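Local coordinates for hypothetical protein AGR_L_1239 (Agrobacterium tumefaciens str. C58, PDB 1VQS) that is of unknown function but belongs to the NIPSNAP family and adopts a ferredoxin-like fold of the dimeric alpha-beta barrel clan, at residues B[25-34]-B[52-63]. Sequence-based numbering, arbitrary orientation. Where two conformers were deposited one is given.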
# COMPACT_ATOMS: atom_id res chain seq x y z
N GLY B 25 7.73 18.95 -4.55
CA GLY B 25 7.86 20.27 -5.13
C GLY B 25 8.58 20.33 -6.46
O GLY B 25 8.81 21.41 -6.99
N ALA B 26 8.96 19.17 -6.99
CA ALA B 26 9.76 19.11 -8.21
C ALA B 26 9.00 19.21 -9.53
O ALA B 26 9.63 19.26 -10.58
CB ALA B 26 10.58 17.85 -8.22
N ILE B 27 7.66 19.21 -9.51
CA ILE B 27 6.91 19.21 -10.78
C ILE B 27 7.31 20.35 -11.73
O ILE B 27 7.62 20.09 -12.89
CB ILE B 27 5.39 19.15 -10.57
CG1 ILE B 27 4.94 17.72 -10.19
CG2 ILE B 27 4.63 19.51 -11.88
CD1 ILE B 27 3.45 17.61 -9.86
N PRO B 28 7.34 21.59 -11.25
CA PRO B 28 7.69 22.67 -12.20
C PRO B 28 9.09 22.50 -12.81
O PRO B 28 9.23 22.68 -14.03
CB PRO B 28 7.60 23.95 -11.35
CG PRO B 28 6.66 23.59 -10.23
CD PRO B 28 6.94 22.13 -9.94
N ALA B 29 10.09 22.15 -12.01
CA ALA B 29 11.44 21.91 -12.58
C ALA B 29 11.50 20.77 -13.57
O ALA B 29 12.15 20.85 -14.62
CB ALA B 29 12.46 21.70 -11.47
N TYR B 30 10.79 19.70 -13.24
CA TYR B 30 10.71 18.52 -14.08
C TYR B 30 10.08 18.86 -15.43
O TYR B 30 10.61 18.52 -16.50
CB TYR B 30 9.93 17.41 -13.35
CG TYR B 30 9.69 16.17 -14.14
CD1 TYR B 30 8.59 16.08 -15.00
CD2 TYR B 30 10.50 15.05 -14.01
CE1 TYR B 30 8.35 14.94 -15.73
CE2 TYR B 30 10.25 13.89 -14.76
CZ TYR B 30 9.18 13.85 -15.62
OH TYR B 30 8.93 12.71 -16.36
N LEU B 31 8.92 19.50 -15.38
CA LEU B 31 8.22 19.79 -16.63
C LEU B 31 9.00 20.75 -17.51
O LEU B 31 8.97 20.63 -18.74
CB LEU B 31 6.84 20.36 -16.35
CG LEU B 31 5.86 19.35 -15.75
CD1 LEU B 31 4.59 20.10 -15.39
CD2 LEU B 31 5.56 18.21 -16.70
N LYS B 32 9.72 21.68 -16.88
CA LYS B 32 10.52 22.63 -17.65
C LYS B 32 11.60 21.92 -18.45
O LYS B 32 11.73 22.11 -19.65
CB LYS B 32 11.13 23.69 -16.74
CG LYS B 32 12.03 24.68 -17.50
CD LYS B 32 12.78 25.61 -16.56
CE LYS B 32 11.88 26.66 -15.91
NZ LYS B 32 11.55 27.78 -16.84
N VAL B 33 12.39 21.10 -17.77
CA VAL B 33 13.53 20.47 -18.42
C VAL B 33 13.07 19.38 -19.41
O VAL B 33 13.67 19.20 -20.46
CB VAL B 33 14.57 19.96 -17.39
CG1 VAL B 33 14.11 18.68 -16.73
CG2 VAL B 33 15.93 19.76 -18.05
N VAL B 34 11.99 18.67 -19.11
CA VAL B 34 11.43 17.74 -20.09
C VAL B 34 10.99 18.48 -21.36
O VAL B 34 11.37 18.10 -22.48
CB VAL B 34 10.27 16.88 -19.51
CG1 VAL B 34 9.62 16.05 -20.62
CG2 VAL B 34 10.80 15.94 -18.42
N TYR B 52 0.38 13.45 -21.48
CA TYR B 52 1.43 13.70 -20.51
C TYR B 52 0.85 14.65 -19.47
O TYR B 52 0.54 15.79 -19.79
CB TYR B 52 2.64 14.31 -21.21
CG TYR B 52 3.98 14.01 -20.53
CD1 TYR B 52 4.29 14.51 -19.27
CD2 TYR B 52 4.96 13.26 -21.19
CE1 TYR B 52 5.53 14.23 -18.66
CE2 TYR B 52 6.19 12.98 -20.58
CZ TYR B 52 6.47 13.47 -19.31
OH TYR B 52 7.70 13.23 -18.68
N PHE B 53 0.72 14.18 -18.23
CA PHE B 53 -0.08 14.86 -17.20
C PHE B 53 0.68 15.00 -15.90
O PHE B 53 1.58 14.23 -15.60
CB PHE B 53 -1.37 14.07 -16.91
CG PHE B 53 -2.12 13.66 -18.15
CD1 PHE B 53 -2.88 14.57 -18.83
CD2 PHE B 53 -2.05 12.37 -18.65
CE1 PHE B 53 -3.59 14.21 -19.97
CE2 PHE B 53 -2.76 12.02 -19.82
CZ PHE B 53 -3.53 12.94 -20.46
N PHE B 54 0.25 15.98 -15.12
CA PHE B 54 0.75 16.18 -13.77
C PHE B 54 -0.40 16.35 -12.80
O PHE B 54 -1.51 16.71 -13.19
CB PHE B 54 1.74 17.35 -13.67
CG PHE B 54 1.17 18.67 -14.02
CD1 PHE B 54 1.10 19.09 -15.35
CD2 PHE B 54 0.73 19.53 -13.03
CE1 PHE B 54 0.60 20.33 -15.66
CE2 PHE B 54 0.22 20.77 -13.34
CZ PHE B 54 0.15 21.17 -14.65
N SER B 55 -0.19 15.99 -11.54
CA SER B 55 -1.33 15.87 -10.64
C SER B 55 -1.83 17.21 -10.08
O SER B 55 -1.06 18.12 -9.83
CB SER B 55 -1.08 14.82 -9.54
OG SER B 55 0.15 14.97 -8.87
N GLU B 56 -3.16 17.27 -9.86
CA GLU B 56 -3.88 18.37 -9.26
C GLU B 56 -4.67 17.95 -8.03
O GLU B 56 -4.59 18.60 -6.99
CB GLU B 56 -4.84 18.99 -10.29
CG GLU B 56 -5.73 20.11 -9.74
CD GLU B 56 -4.93 21.28 -9.14
OE1 GLU B 56 -3.82 21.56 -9.64
OE2 GLU B 56 -5.40 21.93 -8.18
N ILE B 57 -5.49 16.90 -8.15
CA ILE B 57 -6.19 16.32 -6.98
C ILE B 57 -5.97 14.80 -6.98
O ILE B 57 -6.27 14.12 -7.96
CB ILE B 57 -7.69 16.67 -6.94
CG1 ILE B 57 -7.90 18.18 -6.88
CG2 ILE B 57 -8.34 16.02 -5.70
CD1 ILE B 57 -9.27 18.67 -7.27
N GLY B 58 -5.42 14.29 -5.88
CA GLY B 58 -5.08 12.87 -5.74
C GLY B 58 -3.67 12.75 -5.21
O GLY B 58 -3.29 13.55 -4.38
N PRO B 59 -2.88 11.82 -5.72
CA PRO B 59 -1.47 11.85 -5.35
C PRO B 59 -0.85 13.19 -5.75
O PRO B 59 -1.10 13.66 -6.86
CB PRO B 59 -0.86 10.75 -6.22
CG PRO B 59 -1.99 9.90 -6.64
CD PRO B 59 -3.17 10.83 -6.76
N ILE B 60 -0.05 13.81 -4.88
CA ILE B 60 0.64 15.03 -5.20
C ILE B 60 2.05 14.67 -5.70
O ILE B 60 2.57 13.58 -5.42
CB ILE B 60 0.66 15.99 -3.95
CG1 ILE B 60 -0.77 16.46 -3.66
CG2 ILE B 60 1.59 17.21 -4.09
CD1 ILE B 60 -0.90 17.16 -2.34
N ASN B 61 2.64 15.57 -6.48
CA ASN B 61 3.96 15.36 -7.09
C ASN B 61 3.97 14.22 -8.09
O ASN B 61 5.00 13.56 -8.26
CB ASN B 61 5.03 15.11 -6.02
CG ASN B 61 5.11 16.22 -4.99
OD1 ASN B 61 5.32 17.38 -5.33
ND2 ASN B 61 4.94 15.87 -3.72
N GLU B 62 2.85 13.96 -8.75
CA GLU B 62 2.77 12.83 -9.66
C GLU B 62 2.79 13.25 -11.13
O GLU B 62 2.15 14.23 -11.53
CB GLU B 62 1.51 12.00 -9.39
CG GLU B 62 1.44 10.69 -10.17
CD GLU B 62 0.22 9.87 -9.81
OE1 GLU B 62 -0.87 10.16 -10.38
OE2 GLU B 62 0.37 8.96 -8.99
N ILE B 63 3.53 12.48 -11.91
CA ILE B 63 3.55 12.54 -13.38
C ILE B 63 2.94 11.26 -13.94
O ILE B 63 3.27 10.17 -13.47
CB ILE B 63 4.99 12.71 -13.91
CG1 ILE B 63 5.58 14.05 -13.45
CG2 ILE B 63 5.04 12.61 -15.45
CD1 ILE B 63 4.93 15.28 -14.00
O HOH W 1 5.77 19.30 -7.24
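Leu31 sets a methyl over one face of the Phe54 ring, with CD1 4.1 Å from the ring centroid and 28° off the normal, a CH-pi contact in which the two side chains cross at about a right angle. Phe54 CG sits between its own backbone N and carbonyl carbon (chi1 62°), a torsion that turns the ring face to this methyl. Ile27 CG2 lies 4.0 Å from Phe54 CB. The other branch of Ile27 runs out to the backbone entering strand 62-69, CD1 lying 3.6 Å from Asn61 CA. One turn along the helix from Ile27, Tyr30 CE1 packs 3.7 Å from Ile63 CG1, and Tyr30 OH meets Tyr52 OH at 2.7 Å, near the plane of both rings, a hydrogen bond whose donor could be either. In the loop leading into the helix, Gly25 N donates to Asn61 OD1 at 3.0 Å, nearly straight at 173° but from above the carbonyl plane; OD1 also accepts from a water that takes the N-H of Ile27, and Asn61 ND2 is hydrogen-bonded to Asn24 OD1. An expression-tag histidine, His7 of a second subunit, meets Phe54 edge-to-face. With segment axes 10.6 Å apart and nearly antiparallel, helix 27-46 packs on neighbouring strands 48-55 and 62-69 of an antiparallel sheet ordered 2-3-1-4, the ferredoxin-like fold.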